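Local structure of putative lipase (Bacteroides thetaiotaomicron VPI-5482, 3BZW) at residues 164-169 and 212-217; 218-223 and 249-254. The protein is a putative lipase of the GDSL/SGNH hydrolase family that probably cleaves ester bonds, perhaps in lysophospholipids. One frame throughout, in Å; residues are numbered along the deposited sequence.

Interaction 1: residues 164-169 and 212-217; sequences VLLTPL and PVIDFN
Leu165 and Leu166 pair in parallel with Val213 and Ile214, and the backbone ladder carries the first half of this contact, at the edge of the five-stranded parallel sheet of the alpha/beta SGNH hydrolase fold. Leu165 N gives a nearly straight bond to Pro212 O (3.1 Å, 175° at the hydrogen), and Ile214 N returns one to Leu165 O at 2.9 Å. Beyond them the bond from Thr167 N to Ile214 O is weak.

There a side chain takes over. With OG1 of Thr167 set between its own backbone N and carbonyl carbon (chi1 51°), it receives Asn217 N at 2.9 Å, almost in line, and donates to Asp215 OD1 at 2.8 Å, meeting the anti lone pair of the carboxylate. One hydroxyl thus ties the first turn of helix 216-219 to the residue just past strand 162-166.

On one face of the sheet Leu166 lies alongside Ile214, Leu166 CD2 against Ile214 CB at 3.6 Å; on the other, Leu165 CB meets Val213 CG2. Just past the strands, Leu169 CD2 packs on Phe216 CD2 at 3.6 Å, and Leu166 CD1 sits over a face of that ring.

Strand 162-166 is bonded on its far side to strand 91-95. Helix 245-258 covers Leu166, Ile214 and Phe216; helix 195-210 packs on Thr167 and supplies Lys203, salt-bridged to Asp215.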
loop_
_atom_site.group_PDB
_atom_site.type_symbol
_atom_site.label_atom_id
_atom_site.label_comp_id
_atom_site.label_asym_id
_atom_site.label_seq_id
_atom_site.Cartn_x
_atom_site.Cartn_y
_atom_site.Cartn_z
ATOM N N VAL A 164 -10.535 19.876 -29.079
ATOM C CA VAL A 164 -10.649 18.709 -28.209
ATOM C C VAL A 164 -9.805 17.528 -28.680
ATOM O O VAL A 164 -9.723 17.254 -29.878
ATOM C CB VAL A 164 -12.123 18.258 -28.130
ATOM C CG1 VAL A 164 -12.304 17.242 -27.007
ATOM C CG2 VAL A 164 -13.023 19.470 -27.930
ATOM N N LEU A 165 -9.182 16.833 -27.730
ATOM C CA LEU A 165 -8.359 15.671 -28.050
ATOM C C LEU A 165 -9.127 14.389 -27.752
ATOM O O LEU A 165 -9.850 14.309 -26.761
ATOM C CB LEU A 165 -7.078 15.664 -27.213
ATOM C CG LEU A 165 -6.193 16.909 -27.234
ATOM C CD1 LEU A 165 -4.926 16.632 -26.438
ATOM C CD2 LEU A 165 -5.861 17.276 -28.672
ATOM N N LEU A 166 -8.963 13.389 -28.611
ATOM C CA LEU A 166 -9.617 12.100 -28.416
ATOM C C LEU A 166 -8.520 11.052 -28.252
ATOM O O LEU A 166 -7.554 11.033 -29.017
ATOM C CB LEU A 166 -10.481 11.737 -29.629
ATOM C CG LEU A 166 -11.555 12.721 -30.098
ATOM C CD1 LEU A 166 -12.317 12.105 -31.269
ATOM C CD2 LEU A 166 -12.500 13.049 -28.962
ATOM N N THR A 167 -8.665 10.185 -27.257
ATOM C CA THR A 167 -7.678 9.140 -27.038
ATOM C C THR A 167 -7.869 8.018 -28.057
ATOM O O THR A 167 -8.983 7.758 -28.515
ATOM C CB THR A 167 -7.776 8.539 -25.612
ATOM O OG1 THR A 167 -9.130 8.163 -25.333
ATOM C CG2 THR A 167 -7.300 9.550 -24.573
ATOM N N PRO A 168 -6.774 7.342 -28.429
ATOM C CA PRO A 168 -6.793 6.240 -29.397
ATOM C C PRO A 168 -7.684 5.088 -28.927
ATOM O O PRO A 168 -7.832 4.858 -27.723
ATOM C CB PRO A 168 -5.324 5.830 -29.480
ATOM C CG PRO A 168 -4.588 7.109 -29.163
ATOM C CD PRO A 168 -5.398 7.659 -28.014
ATOM N N LEU A 169 -8.270 4.369 -29.879
ATOM C CA LEU A 169 -9.150 3.241 -29.569
ATOM C C LEU A 169 -8.354 1.977 -29.267
ATOM O O LEU A 169 -7.202 1.858 -29.678
ATOM C CB LEU A 169 -10.070 2.946 -30.757
ATOM C CG LEU A 169 -10.923 4.091 -31.302
ATOM C CD1 LEU A 169 -11.680 3.620 -32.538
ATOM C CD2 LEU A 169 -11.881 4.568 -30.223
ATOM N N PRO A 212 -9.410 20.250 -23.289
ATOM C CA PRO A 212 -10.308 19.142 -22.961
ATOM C C PRO A 212 -9.943 17.859 -23.699
ATOM O O PRO A 212 -9.483 17.889 -24.840
ATOM C CB PRO A 212 -11.683 19.680 -23.359
ATOM C CG PRO A 212 -11.364 20.598 -24.505
ATOM C CD PRO A 212 -10.123 21.313 -24.018
ATOM N N VAL A 213 -10.140 16.732 -23.029
ATOM C CA VAL A 213 -9.847 15.438 -23.623
ATOM C C VAL A 213 -11.036 14.518 -23.400
ATOM O O VAL A 213 -11.542 14.421 -22.288
ATOM C CB VAL A 213 -8.600 14.784 -22.976
ATOM C CG1 VAL A 213 -8.365 13.392 -23.579
ATOM C CG2 VAL A 213 -7.377 15.669 -23.178
ATOM N N ILE A 214 -11.496 13.874 -24.468
ATOM C CA ILE A 214 -12.588 12.919 -24.376
ATOM C C ILE A 214 -11.884 11.562 -24.434
ATOM O O ILE A 214 -11.206 11.250 -25.412
ATOM C CB ILE A 214 -13.576 13.068 -25.558
ATOM C CG1 ILE A 214 -14.326 14.399 -25.428
ATOM C CG2 ILE A 214 -14.564 11.901 -25.577
ATOM C CD1 ILE A 214 -15.345 14.640 -26.516
ATOM N N ASP A 215 -12.023 10.775 -23.372
ATOM C CA ASP A 215 -11.362 9.477 -23.301
ATOM C C ASP A 215 -12.089 8.433 -24.138
ATOM O O ASP A 215 -12.689 7.492 -23.612
ATOM C CB ASP A 215 -11.263 9.028 -21.840
ATOM C CG ASP A 215 -10.273 7.890 -21.642
ATOM O OD1 ASP A 215 -9.565 7.531 -22.608
ATOM O OD2 ASP A 215 -10.199 7.358 -20.517
ATOM N N PHE A 216 -12.011 8.621 -25.450
ATOM C CA PHE A 216 -12.635 7.756 -26.441
ATOM C C PHE A 216 -12.268 6.289 -26.219
ATOM O O PHE A 216 -13.099 5.394 -26.402
ATOM C CB PHE A 216 -12.191 8.208 -27.836
ATOM C CG PHE A 216 -13.312 8.315 -28.831
ATOM C CD1 PHE A 216 -14.544 8.853 -28.462
ATOM C CD2 PHE A 216 -13.126 7.916 -30.152
ATOM C CE1 PHE A 216 -15.569 8.993 -29.388
ATOM C CE2 PHE A 216 -14.148 8.052 -31.090
ATOM C CZ PHE A 216 -15.371 8.592 -30.707
ATOM N N ASN A 217 -11.019 6.058 -25.824
ATOM C CA ASN A 217 -10.510 4.716 -25.560
ATOM C C ASN A 217 -11.456 3.946 -24.645
ATOM O O ASN A 217 -11.676 2.746 -24.829
ATOM C CB ASN A 217 -9.126 4.817 -24.918
ATOM C CG ASN A 217 -8.512 3.461 -24.629
ATOM O OD1 ASN A 217 -8.629 2.937 -23.522
ATOM N ND2 ASN A 217 -7.857 2.880 -25.632
#

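Interaction 2: residues 218-223 and 249-254; sequences AVTGMN and ERMART
This is a mixed polar and apolar contact between the end of helix 216-219, with the loop that follows, and one side of helix 245-258. Arg250 and Thr254 of the long helix face Val219, Thr220 and Met222.

Arg250 leaves its helix with CG anti to the backbone N (chi1 174°) and runs extended to NE, which donates to Thr220 O at 2.8 Å. The C=O of Thr220 points almost straight at NE, but the oxygen lies 30° out of the guanidinium plane and the N-H...O angle is only 135°. Gly221 O lies over one face of the group. A water at its edge, in plane, bridges Arg250 NH2 to Val219 O, and a second water joins Val219 O to Thr254 OG1.

Much of the apolar packing centres on Met222, a selenomethionine like Met251. Its SE reaches both Arg250 CG and Met251 CG at 3.9 Å, the two selenomethionines crossing at about a right angle. Farther along, Thr254 CG2 touches Val219 CG2 at 3.8 Å, while its hydroxyl turns back to Arg250 O.

NH1 of Arg250 also bonds Tyr232, and NH2 bonds Lys161 O of the second subunit. A leucine in place of Arg250 would probably leave Thr220 O without this donor and remove the hydrogen bond to that subunit's Lys161 O. The chemistry suggests that a buried guanidinium links helix, loop and neighbour, its charge probably spread over neutral oxygens.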
loop_
_atom_site.group_PDB
_atom_site.type_symbol
_atom_site.label_atom_id
_atom_site.label_comp_id
_atom_site.label_asym_id
_atom_site.label_seq_id
_atom_site.Cartn_x
_atom_site.Cartn_y
_atom_site.Cartn_z
ATOM N N ALA A 218 -12.026 4.637 -23.666
ATOM C CA ALA A 218 -12.947 3.989 -22.743
ATOM C C ALA A 218 -14.429 4.169 -23.087
ATOM O O ALA A 218 -15.166 3.189 -23.154
ATOM C CB ALA A 218 -12.691 4.481 -21.319
ATOM N N VAL A 219 -14.864 5.408 -23.314
ATOM C CA VAL A 219 -16.282 5.662 -23.572
ATOM C C VAL A 219 -16.947 5.031 -24.791
ATOM O O VAL A 219 -18.165 4.834 -24.782
ATOM C CB VAL A 219 -16.597 7.176 -23.555
ATOM C CG1 VAL A 219 -16.277 7.743 -22.174
ATOM C CG2 VAL A 219 -15.809 7.904 -24.634
ATOM N N THR A 220 -16.182 4.705 -25.830
ATOM C CA THR A 220 -16.781 4.068 -27.007
ATOM C C THR A 220 -17.226 2.654 -26.627
ATOM O O THR A 220 -18.144 2.092 -27.231
ATOM C CB THR A 220 -15.783 3.951 -28.185
ATOM O OG1 THR A 220 -14.661 3.156 -27.788
ATOM C CG2 THR A 220 -15.300 5.327 -28.617
ATOM N N GLY A 221 -16.565 2.087 -25.622
ATOM C CA GLY A 221 -16.897 0.747 -25.174
ATOM C C GLY A 221 -16.539 -0.304 -26.211
ATOM O O GLY A 221 -17.044 -1.421 -26.173
HETATM N N MSE A 222 -15.662 0.054 -27.141
HETATM C CA MSE A 222 -15.254 -0.865 -28.202
HETATM C C MSE A 222 -13.859 -1.450 -27.974
HETATM O O MSE A 222 -12.861 -0.733 -28.044
HETATM C CB MSE A 222 -15.304 -0.143 -29.558
HETATM C CG MSE A 222 -16.717 0.154 -30.057
HETATM SE SE MSE A 222 -16.807 1.515 -31.454
HETATM C CE MSE A 222 -15.273 0.968 -32.510
ATOM N N ASN A 223 -13.794 -2.756 -27.719
ATOM C CA ASN A 223 -12.516 -3.433 -27.488
ATOM C C ASN A 223 -12.373 -4.650 -28.400
ATOM O O ASN A 223 -12.969 -5.699 -28.144
ATOM C CB ASN A 223 -12.423 -3.883 -26.025
ATOM C CG ASN A 223 -11.038 -4.380 -25.649
ATOM O OD1 ASN A 223 -10.203 -4.658 -26.516
ATOM N ND2 ASN A 223 -10.790 -4.504 -24.350
ATOM N N GLU A 249 -20.218 4.273 -36.467
ATOM C CA GLU A 249 -21.491 4.816 -36.019
ATOM C C GLU A 249 -21.577 4.828 -34.492
ATOM O O GLU A 249 -22.116 5.766 -33.905
ATOM C CB GLU A 249 -22.656 4.023 -36.634
ATOM C CG GLU A 249 -24.030 4.498 -36.173
ATOM C CD GLU A 249 -25.144 4.178 -37.165
ATOM O OE1 GLU A 249 -25.070 3.131 -37.842
ATOM O OE2 GLU A 249 -26.106 4.973 -37.254
ATOM N N ARG A 250 -21.047 3.795 -33.841
ATOM C CA ARG A 250 -21.069 3.765 -32.382
ATOM C C ARG A 250 -20.152 4.888 -31.889
ATOM O O ARG A 250 -20.460 5.579 -30.915
ATOM C CB ARG A 250 -20.597 2.401 -31.858
ATOM C CG ARG A 250 -20.460 2.343 -30.338
ATOM C CD ARG A 250 -20.608 0.933 -29.783
ATOM N NE ARG A 250 -20.449 0.927 -28.327
ATOM C CZ ARG A 250 -20.865 -0.048 -27.526
ATOM N NH1 ARG A 250 -21.477 -1.117 -28.026
ATOM N NH2 ARG A 250 -20.673 0.052 -26.215
HETATM N N MSE A 251 -19.034 5.078 -32.582
HETATM C CA MSE A 251 -18.085 6.140 -32.241
HETATM C C MSE A 251 -18.760 7.507 -32.357
HETATM O O MSE A 251 -18.674 8.339 -31.451
HETATM C CB MSE A 251 -16.885 6.101 -33.192
HETATM C CG MSE A 251 -15.887 4.991 -32.909
HETATM SE SE MSE A 251 -14.709 4.670 -34.423
HETATM C CE MSE A 251 -14.027 6.460 -34.645
ATOM N N ALA A 252 -19.431 7.728 -33.484
ATOM C CA ALA A 252 -20.116 8.993 -33.740
ATOM C C ALA A 252 -21.214 9.262 -32.722
ATOM O O ALA A 252 -21.343 10.378 -32.208
ATOM C CB ALA A 252 -20.699 8.994 -35.157
ATOM N N ARG A 253 -22.006 8.240 -32.417
ATOM C CA ARG A 253 -23.085 8.411 -31.455
ATOM C C ARG A 253 -22.510 8.715 -30.071
ATOM O O ARG A 253 -23.083 9.491 -29.299
ATOM C CB ARG A 253 -23.951 7.152 -31.397
ATOM C CG ARG A 253 -25.359 7.428 -30.920
ATOM C CD ARG A 253 -26.155 8.153 -31.989
ATOM N NE ARG A 253 -27.306 8.840 -31.415
ATOM C CZ ARG A 253 -28.203 9.515 -32.125
ATOM N NH1 ARG A 253 -28.090 9.588 -33.447
ATOM N NH2 ARG A 253 -29.210 10.126 -31.510
ATOM N N THR A 254 -21.375 8.098 -29.760
ATOM C CA THR A 254 -20.718 8.323 -28.475
ATOM C C THR A 254 -20.261 9.774 -28.442
ATOM O O THR A 254 -20.516 10.507 -27.488
ATOM C CB THR A 254 -19.485 7.407 -28.316
ATOM O OG1 THR A 254 -19.911 6.041 -28.269
ATOM C CG2 THR A 254 -18.719 7.739 -27.039
HETATM O O HOH W 1 -19.800 2.241 -24.359
HETATM O O HOH W 2 -20.700 5.306 -25.680
#

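Overall arrangement
Both contacts are buried, but interaction 1 lies near the middle of the chain, about 6 Å from its centre, and interaction 2 farther out, at about 15 Å. They share helix 216-219, its start in the first and later residues in the second, and their centres are about 11 Å apart. Leu169 and Phe216 pack directly on Met251, joining the loop and helix just past the edge strands to helix 245-258. The chemistry changes with place: parallel strand pairing and a threonine hydroxyl hold 164-169 to 212-217, whereas an arginine and bridging waters hold 218-223 to 249-254. Both also touch the second subunit, interaction 2 through more of its residues.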